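Enoyl-CoA hydratase, EchA12_1 (Mycobacterium marinum M, PDB 3QRE) probably catalyses the hydration of the double bond of enoyl-CoA thioesters in fatty acid metabolism. Local coordinates at residues 121-129 with 146-154; 157-167 with 195-206. All blocks are in the same frame, centred on the assembly; numbering follows the deposited sequence.

Contact 1: residues 121-129 with 146-154; sequences RPPHFVTML and LTQALMCDV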
# COMPACT_ATOMS: atom_id res chain seq x y z
N ARG A 121 -22.53 -3.16 18.13
CA ARG A 121 -21.33 -2.34 17.86
C ARG A 121 -20.85 -2.44 16.43
O ARG A 121 -20.86 -3.53 15.85
CB ARG A 121 -20.19 -2.75 18.78
CG ARG A 121 -20.36 -2.23 20.17
CD ARG A 121 -19.17 -2.58 21.03
NE ARG A 121 -19.68 -2.71 22.38
CZ ARG A 121 -18.96 -2.68 23.49
NH1 ARG A 121 -19.59 -2.82 24.65
NH2 ARG A 121 -17.65 -2.52 23.45
N PRO A 122 -20.39 -1.31 15.86
CA PRO A 122 -19.83 -1.35 14.49
C PRO A 122 -18.59 -2.28 14.33
O PRO A 122 -17.85 -2.50 15.28
CB PRO A 122 -19.51 0.13 14.16
CG PRO A 122 -19.41 0.82 15.49
CD PRO A 122 -20.30 0.04 16.47
N PRO A 123 -18.40 -2.84 13.13
CA PRO A 123 -17.28 -3.76 12.85
C PRO A 123 -15.88 -3.27 13.32
O PRO A 123 -15.04 -4.09 13.75
CB PRO A 123 -17.31 -3.85 11.32
CG PRO A 123 -18.79 -3.60 10.94
CD PRO A 123 -19.26 -2.59 11.95
N HIS A 124 -15.68 -1.95 13.25
CA HIS A 124 -14.36 -1.34 13.45
C HIS A 124 -14.20 -0.64 14.81
O HIS A 124 -13.33 0.22 14.97
CB HIS A 124 -14.11 -0.32 12.34
CG HIS A 124 -15.01 0.86 12.40
ND1 HIS A 124 -16.36 0.74 12.66
CD2 HIS A 124 -14.76 2.18 12.23
CE1 HIS A 124 -16.91 1.94 12.64
NE2 HIS A 124 -15.97 2.83 12.39
N PHE A 125 -15.02 -1.01 15.78
CA PHE A 125 -14.99 -0.30 17.06
C PHE A 125 -13.63 -0.44 17.79
O PHE A 125 -13.21 0.46 18.51
CB PHE A 125 -16.17 -0.73 17.95
CG PHE A 125 -15.83 -1.78 18.93
CD1 PHE A 125 -15.55 -1.43 20.27
CD2 PHE A 125 -15.76 -3.10 18.55
CE1 PHE A 125 -15.20 -2.41 21.20
CE2 PHE A 125 -15.43 -4.08 19.47
CZ PHE A 125 -15.13 -3.74 20.81
N VAL A 126 -12.94 -1.56 17.57
CA VAL A 126 -11.57 -1.74 18.08
C VAL A 126 -10.60 -0.63 17.64
O VAL A 126 -9.69 -0.24 18.42
CB VAL A 126 -11.05 -3.16 17.78
CG1 VAL A 126 -9.57 -3.23 17.84
CG2 VAL A 126 -11.65 -4.15 18.78
N THR A 127 -10.81 -0.10 16.44
CA THR A 127 -9.98 1.00 15.95
C THR A 127 -10.22 2.29 16.70
O THR A 127 -9.44 3.22 16.58
CB THR A 127 -10.16 1.28 14.43
OG1 THR A 127 -11.38 2.01 14.20
CG2 THR A 127 -10.13 0.00 13.57
N MET A 128 -11.30 2.39 17.48
CA MET A 128 -11.61 3.65 18.16
C MET A 128 -11.30 3.59 19.66
O MET A 128 -11.63 4.51 20.41
CB MET A 128 -13.08 4.02 17.93
CG MET A 128 -13.38 4.25 16.44
SD MET A 128 -15.06 4.75 16.02
CE MET A 128 -16.07 3.33 16.41
N LEU A 129 -10.67 2.49 20.09
CA LEU A 129 -10.26 2.35 21.47
C LEU A 129 -9.06 3.27 21.72
O LEU A 129 -8.30 3.58 20.81
CB LEU A 129 -9.85 0.90 21.79
CG LEU A 129 -10.90 -0.22 21.70
CD1 LEU A 129 -10.30 -1.57 22.03
CD2 LEU A 129 -12.16 0.07 22.57
N LEU A 146 -11.56 -12.80 9.93
CA LEU A 146 -10.58 -11.98 9.22
C LEU A 146 -10.87 -10.48 9.45
O LEU A 146 -9.98 -9.69 9.73
CB LEU A 146 -10.58 -12.32 7.72
CG LEU A 146 -9.64 -11.46 6.88
CD1 LEU A 146 -8.17 -11.70 7.26
CD2 LEU A 146 -9.87 -11.74 5.38
N THR A 147 -12.14 -10.10 9.34
CA THR A 147 -12.51 -8.72 9.62
C THR A 147 -12.06 -8.27 11.01
O THR A 147 -11.40 -7.22 11.13
CB THR A 147 -14.01 -8.48 9.39
OG1 THR A 147 -14.32 -8.91 8.07
CG2 THR A 147 -14.35 -7.00 9.51
N GLN A 148 -12.37 -9.05 12.05
CA GLN A 148 -11.94 -8.69 13.40
C GLN A 148 -10.42 -8.60 13.57
O GLN A 148 -9.95 -7.70 14.27
CB GLN A 148 -12.50 -9.64 14.46
CG GLN A 148 -13.76 -9.11 15.16
CD GLN A 148 -13.59 -7.77 15.92
OE1 GLN A 148 -12.49 -7.17 16.04
NE2 GLN A 148 -14.70 -7.30 16.44
N ALA A 149 -9.68 -9.54 12.97
CA ALA A 149 -8.21 -9.53 13.02
C ALA A 149 -7.69 -8.26 12.40
O ALA A 149 -6.86 -7.59 13.00
CB ALA A 149 -7.61 -10.76 12.30
N LEU A 150 -8.25 -7.88 11.24
CA LEU A 150 -7.78 -6.71 10.50
C LEU A 150 -8.13 -5.40 11.17
O LEU A 150 -7.49 -4.38 10.88
CB LEU A 150 -8.30 -6.73 9.06
CG LEU A 150 -7.88 -7.89 8.15
CD1 LEU A 150 -8.32 -7.60 6.73
CD2 LEU A 150 -6.36 -8.15 8.20
N MET A 151 -9.13 -5.41 12.06
CA MET A 151 -9.48 -4.20 12.84
C MET A 151 -8.48 -3.94 13.97
O MET A 151 -8.38 -2.81 14.51
CB MET A 151 -10.93 -4.25 13.41
CG MET A 151 -12.01 -4.24 12.35
SD MET A 151 -11.90 -2.80 11.21
CE MET A 151 -13.24 -3.32 10.09
N CYS A 152 -7.73 -4.98 14.33
CA CYS A 152 -6.72 -4.86 15.35
C CYS A 152 -5.55 -3.98 14.88
O CYS A 152 -5.34 -3.78 13.70
CB CYS A 152 -6.24 -6.25 15.81
SG CYS A 152 -7.57 -7.21 16.58
N ASP A 153 -4.80 -3.45 15.84
CA ASP A 153 -3.67 -2.57 15.51
C ASP A 153 -2.55 -3.34 14.83
O ASP A 153 -2.01 -2.89 13.82
CB ASP A 153 -3.18 -1.89 16.79
CG ASP A 153 -4.24 -1.00 17.39
OD1 ASP A 153 -4.39 0.11 16.91
OD2 ASP A 153 -4.98 -1.39 18.32
N VAL A 154 -2.21 -4.50 15.40
CA VAL A 154 -1.05 -5.28 14.94
C VAL A 154 -1.40 -6.76 14.98
O VAL A 154 -2.09 -7.22 15.92
CB VAL A 154 0.21 -5.00 15.80
CG1 VAL A 154 1.40 -5.76 15.27
CG2 VAL A 154 0.53 -3.50 15.83
O HOH W 1 -13.45 -4.07 15.82
O HOH W 2 -7.33 -1.10 16.09
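Met151 reaches from the last turn of helix 144-151 into the bend at Pro123 and His124, and its side chain can be followed atom by atom. CB leaves the helix toward residues 121-129, 4.1 Å from Pro123 O; CG then passes 3.3 Å from Pro123 O. The bend at chi2 (-56°) sets SD against the CA and CB of His124, 3.5 Å from His124 CB, and the extended last torsion (chi3 175°) carries CE to 3.8 Å from His124 CB and 4.3 Å from Pro123 CB. Thr127 CG2 and Val126 CG1 both pack on Met151 O, Thr127 CG2 at 3.4 Å.

No direct hydrogen bond crosses the interface; two waters make the polar links. Water 1 donates to Pro123 O at 2.6 Å and to Gln148 OE1, and accepts from Val126 N. Water 2 donates to Met151 O at 2.6 Å and, weakly, to Val126 O. The type I turn from Pro122 to Phe125 leads into the short 3-10 segment, and Thr127 OG1 donates to His124 O in the carbonyl plane.

Around this buried site, Phe125 rests on Ile66 of helix 56-71, Met151 on Ile181 of helix 178-185, and Val126 and Cys152 on Val133 of strand 133-137.

Contact 2: residues 157-167 with 195-206; sequences AAAGAKFAAVF and LLSGRTFLAEEA
Strands 162-164 and 200-202 run antiparallel at 142°, their axes 4.6 Å apart at closest, and Phe163 and Phe201 form the hydrogen-bonded pair: Phe163 N donates to Phe201 O at 2.7 Å and Phe201 N to Phe163 O at 2.9 Å. The side chains of this pair share one face of the sheet. Phe201 CG sits between its backbone N and carbonyl carbon (chi1 54°), which brings the ring against its partner's stem, Phe163 CB standing 3.5 Å from the ring centroid in a CH-pi contact. The two ring planes are nearly parallel, 18° apart, yet displaced, so this is not a stack with real overlap. Over one face of the Phe163 ring lies Ala206 CB, 4.2 Å from its centroid.

In the small sheet of this crotonase-like fold, ordered 88-89, 141-142, 162-164, 200-202, strand 200-202 is outermost within the chain. On the opposite face, Lys162 and Leu202 lie side by side, with Lys162 CD 3.6 Å from Thr200 CG2.

Beyond the paired strands direct backbone bonding gives way to water: water 4 joins Ala165 N to Arg199 O, and water 3 joins Ala165 O to Leu195 O. Leu195 CD2 fills the angle between Ala165 CB and Phe167 CD2, 3.8 Å from each.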
# COMPACT_ATOMS: atom_id res chain seq x y z
N ALA A 157 0.99 -13.96 13.26
CA ALA A 157 0.34 -15.17 12.82
C ALA A 157 1.27 -16.36 12.99
O ALA A 157 2.49 -16.25 12.77
CB ALA A 157 -0.09 -15.04 11.39
N ALA A 158 0.67 -17.50 13.36
CA ALA A 158 1.38 -18.76 13.38
C ALA A 158 1.63 -19.23 11.96
O ALA A 158 0.74 -19.09 11.10
CB ALA A 158 0.58 -19.80 14.16
N ALA A 159 2.82 -19.77 11.72
CA ALA A 159 3.17 -20.44 10.47
C ALA A 159 2.12 -21.48 10.07
O ALA A 159 1.65 -22.25 10.91
CB ALA A 159 4.59 -21.10 10.58
N GLY A 160 1.73 -21.49 8.80
CA GLY A 160 0.67 -22.37 8.32
C GLY A 160 -0.79 -21.94 8.53
O GLY A 160 -1.71 -22.59 8.01
N ALA A 161 -1.03 -20.87 9.30
CA ALA A 161 -2.41 -20.49 9.63
C ALA A 161 -3.16 -20.06 8.37
O ALA A 161 -2.62 -19.32 7.55
CB ALA A 161 -2.43 -19.40 10.66
N LYS A 162 -4.38 -20.57 8.19
CA LYS A 162 -5.19 -20.31 6.98
C LYS A 162 -6.07 -19.06 7.09
O LYS A 162 -6.74 -18.84 8.12
CB LYS A 162 -6.09 -21.50 6.63
CG LYS A 162 -5.33 -22.82 6.35
CD LYS A 162 -5.99 -23.59 5.20
CE LYS A 162 -5.12 -24.74 4.73
NZ LYS A 162 -5.14 -25.87 5.72
N PHE A 163 -6.08 -18.27 6.02
CA PHE A 163 -6.94 -17.10 5.92
C PHE A 163 -7.82 -17.23 4.71
O PHE A 163 -7.39 -17.78 3.69
CB PHE A 163 -6.09 -15.83 5.75
CG PHE A 163 -5.12 -15.58 6.85
CD1 PHE A 163 -5.32 -14.55 7.75
CD2 PHE A 163 -3.98 -16.37 7.00
CE1 PHE A 163 -4.41 -14.30 8.79
CE2 PHE A 163 -3.08 -16.13 8.02
CZ PHE A 163 -3.29 -15.09 8.92
N ALA A 164 -9.04 -16.72 4.80
CA ALA A 164 -9.91 -16.63 3.63
C ALA A 164 -10.91 -15.51 3.83
O ALA A 164 -11.57 -15.43 4.87
CB ALA A 164 -10.63 -17.94 3.36
N ALA A 165 -10.99 -14.64 2.82
CA ALA A 165 -11.98 -13.57 2.79
C ALA A 165 -13.31 -14.10 2.18
O ALA A 165 -13.73 -13.67 1.11
CB ALA A 165 -11.43 -12.36 2.01
N VAL A 166 -13.93 -15.05 2.88
CA VAL A 166 -15.20 -15.69 2.46
C VAL A 166 -16.34 -15.10 3.26
O VAL A 166 -16.31 -15.10 4.49
CB VAL A 166 -15.18 -17.23 2.67
CG1 VAL A 166 -16.55 -17.83 2.45
CG2 VAL A 166 -14.19 -17.88 1.72
N PHE A 167 -17.35 -14.59 2.55
CA PHE A 167 -18.41 -13.77 3.12
C PHE A 167 -19.72 -14.00 2.41
O PHE A 167 -19.76 -14.29 1.22
CB PHE A 167 -18.08 -12.27 3.01
CG PHE A 167 -16.93 -11.85 3.86
CD1 PHE A 167 -17.12 -11.52 5.21
CD2 PHE A 167 -15.64 -11.82 3.34
CE1 PHE A 167 -16.04 -11.14 6.01
CE2 PHE A 167 -14.55 -11.45 4.14
CZ PHE A 167 -14.75 -11.12 5.47
N LEU A 195 -11.58 -11.13 -2.31
CA LEU A 195 -13.05 -11.16 -2.20
C LEU A 195 -13.73 -11.92 -3.32
O LEU A 195 -14.62 -12.75 -3.04
CB LEU A 195 -13.64 -9.75 -2.05
CG LEU A 195 -13.24 -9.13 -0.70
CD1 LEU A 195 -13.52 -7.62 -0.69
CD2 LEU A 195 -13.89 -9.86 0.53
N LEU A 196 -13.34 -11.64 -4.56
CA LEU A 196 -13.94 -12.30 -5.74
C LEU A 196 -13.58 -13.77 -5.84
O LEU A 196 -14.38 -14.57 -6.30
CB LEU A 196 -13.51 -11.62 -7.04
CG LEU A 196 -13.96 -10.20 -7.38
CD1 LEU A 196 -13.06 -9.60 -8.47
CD2 LEU A 196 -15.47 -10.15 -7.78
N SER A 197 -12.35 -14.13 -5.43
CA SER A 197 -11.91 -15.54 -5.46
C SER A 197 -12.34 -16.30 -4.21
O SER A 197 -12.62 -17.50 -4.28
CB SER A 197 -10.40 -15.67 -5.62
OG SER A 197 -9.72 -15.23 -4.45
N GLY A 198 -12.40 -15.62 -3.08
CA GLY A 198 -12.68 -16.28 -1.82
C GLY A 198 -11.58 -17.27 -1.47
O GLY A 198 -11.78 -18.17 -0.66
N ARG A 199 -10.40 -17.10 -2.06
CA ARG A 199 -9.36 -18.12 -1.97
C ARG A 199 -8.71 -18.18 -0.59
O ARG A 199 -8.75 -17.22 0.17
CB ARG A 199 -8.28 -17.94 -3.06
CG ARG A 199 -7.39 -16.72 -2.88
CD ARG A 199 -6.58 -16.44 -4.16
NE ARG A 199 -5.77 -15.22 -4.06
CZ ARG A 199 -4.59 -15.13 -3.42
NH1 ARG A 199 -4.07 -16.19 -2.81
NH2 ARG A 199 -3.94 -13.97 -3.40
N THR A 200 -8.08 -19.31 -0.31
CA THR A 200 -7.37 -19.56 0.93
C THR A 200 -5.93 -19.14 0.73
O THR A 200 -5.29 -19.45 -0.28
CB THR A 200 -7.50 -21.08 1.33
OG1 THR A 200 -8.83 -21.36 1.82
CG2 THR A 200 -6.51 -21.46 2.40
N PHE A 201 -5.42 -18.35 1.66
CA PHE A 201 -3.99 -18.02 1.69
C PHE A 201 -3.45 -18.23 3.09
O PHE A 201 -4.19 -18.12 4.09
CB PHE A 201 -3.71 -16.59 1.19
CG PHE A 201 -4.50 -15.53 1.90
CD1 PHE A 201 -3.88 -14.71 2.84
CD2 PHE A 201 -5.86 -15.36 1.64
CE1 PHE A 201 -4.61 -13.70 3.50
CE2 PHE A 201 -6.59 -14.39 2.28
CZ PHE A 201 -5.98 -13.55 3.22
N LEU A 202 -2.18 -18.57 3.15
CA LEU A 202 -1.55 -18.91 4.41
C LEU A 202 -0.87 -17.67 5.02
O LEU A 202 -0.71 -16.63 4.34
CB LEU A 202 -0.53 -20.03 4.18
CG LEU A 202 -0.95 -21.51 4.13
CD1 LEU A 202 -2.44 -21.73 3.89
CD2 LEU A 202 -0.13 -22.24 3.05
N ALA A 203 -0.49 -17.79 6.30
CA ALA A 203 0.22 -16.74 7.04
C ALA A 203 1.34 -16.07 6.24
O ALA A 203 1.51 -14.85 6.31
CB ALA A 203 0.79 -17.30 8.36
N GLU A 204 2.09 -16.86 5.48
CA GLU A 204 3.25 -16.34 4.78
C GLU A 204 2.86 -15.39 3.62
O GLU A 204 3.47 -14.32 3.45
CB GLU A 204 4.18 -17.50 4.33
CG GLU A 204 4.92 -18.24 5.52
CD GLU A 204 4.10 -19.37 6.32
OE1 GLU A 204 2.94 -19.77 5.98
OE2 GLU A 204 4.68 -19.86 7.33
N GLU A 205 1.84 -15.77 2.84
CA GLU A 205 1.29 -14.91 1.82
C GLU A 205 0.67 -13.67 2.47
O GLU A 205 0.89 -12.54 2.04
CB GLU A 205 0.30 -15.64 0.91
CG GLU A 205 -0.04 -14.84 -0.33
CD GLU A 205 -1.04 -15.48 -1.29
OE1 GLU A 205 -1.49 -14.77 -2.21
OE2 GLU A 205 -1.37 -16.68 -1.15
N ALA A 206 -0.06 -13.88 3.56
CA ALA A 206 -0.65 -12.76 4.29
C ALA A 206 0.37 -11.71 4.68
O ALA A 206 0.07 -10.52 4.57
CB ALA A 206 -1.48 -13.22 5.53
O HOH W 3 -15.74 -13.28 -0.61
O HOH W 4 -9.90 -14.80 0.16

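How the contacts relate
Contact 1 is buried, its centre about 7 Å from that of the chain, whereas contact 2 lies about 14 Å out and is partly buried, yet buries more surface (720 against 353 Å²). Both use side-chain packing and two bridging waters, but only contact 2 has direct backbone hydrogen bonds between its segments, because it pairs two strands where contact 1 sets a turn and 3-10 segment on a helix end. They follow in series, helix 144-151 preceding strand 154-158, and touch through that helix: Leu146 CD2 packs on Ala165 CB at 3.8 Å, and Thr147 OG1 lies 3.4 Å from Phe167 CZ. Asp153 packs on Leu192 of the second subunit, Val166 on Tyr235 of the third.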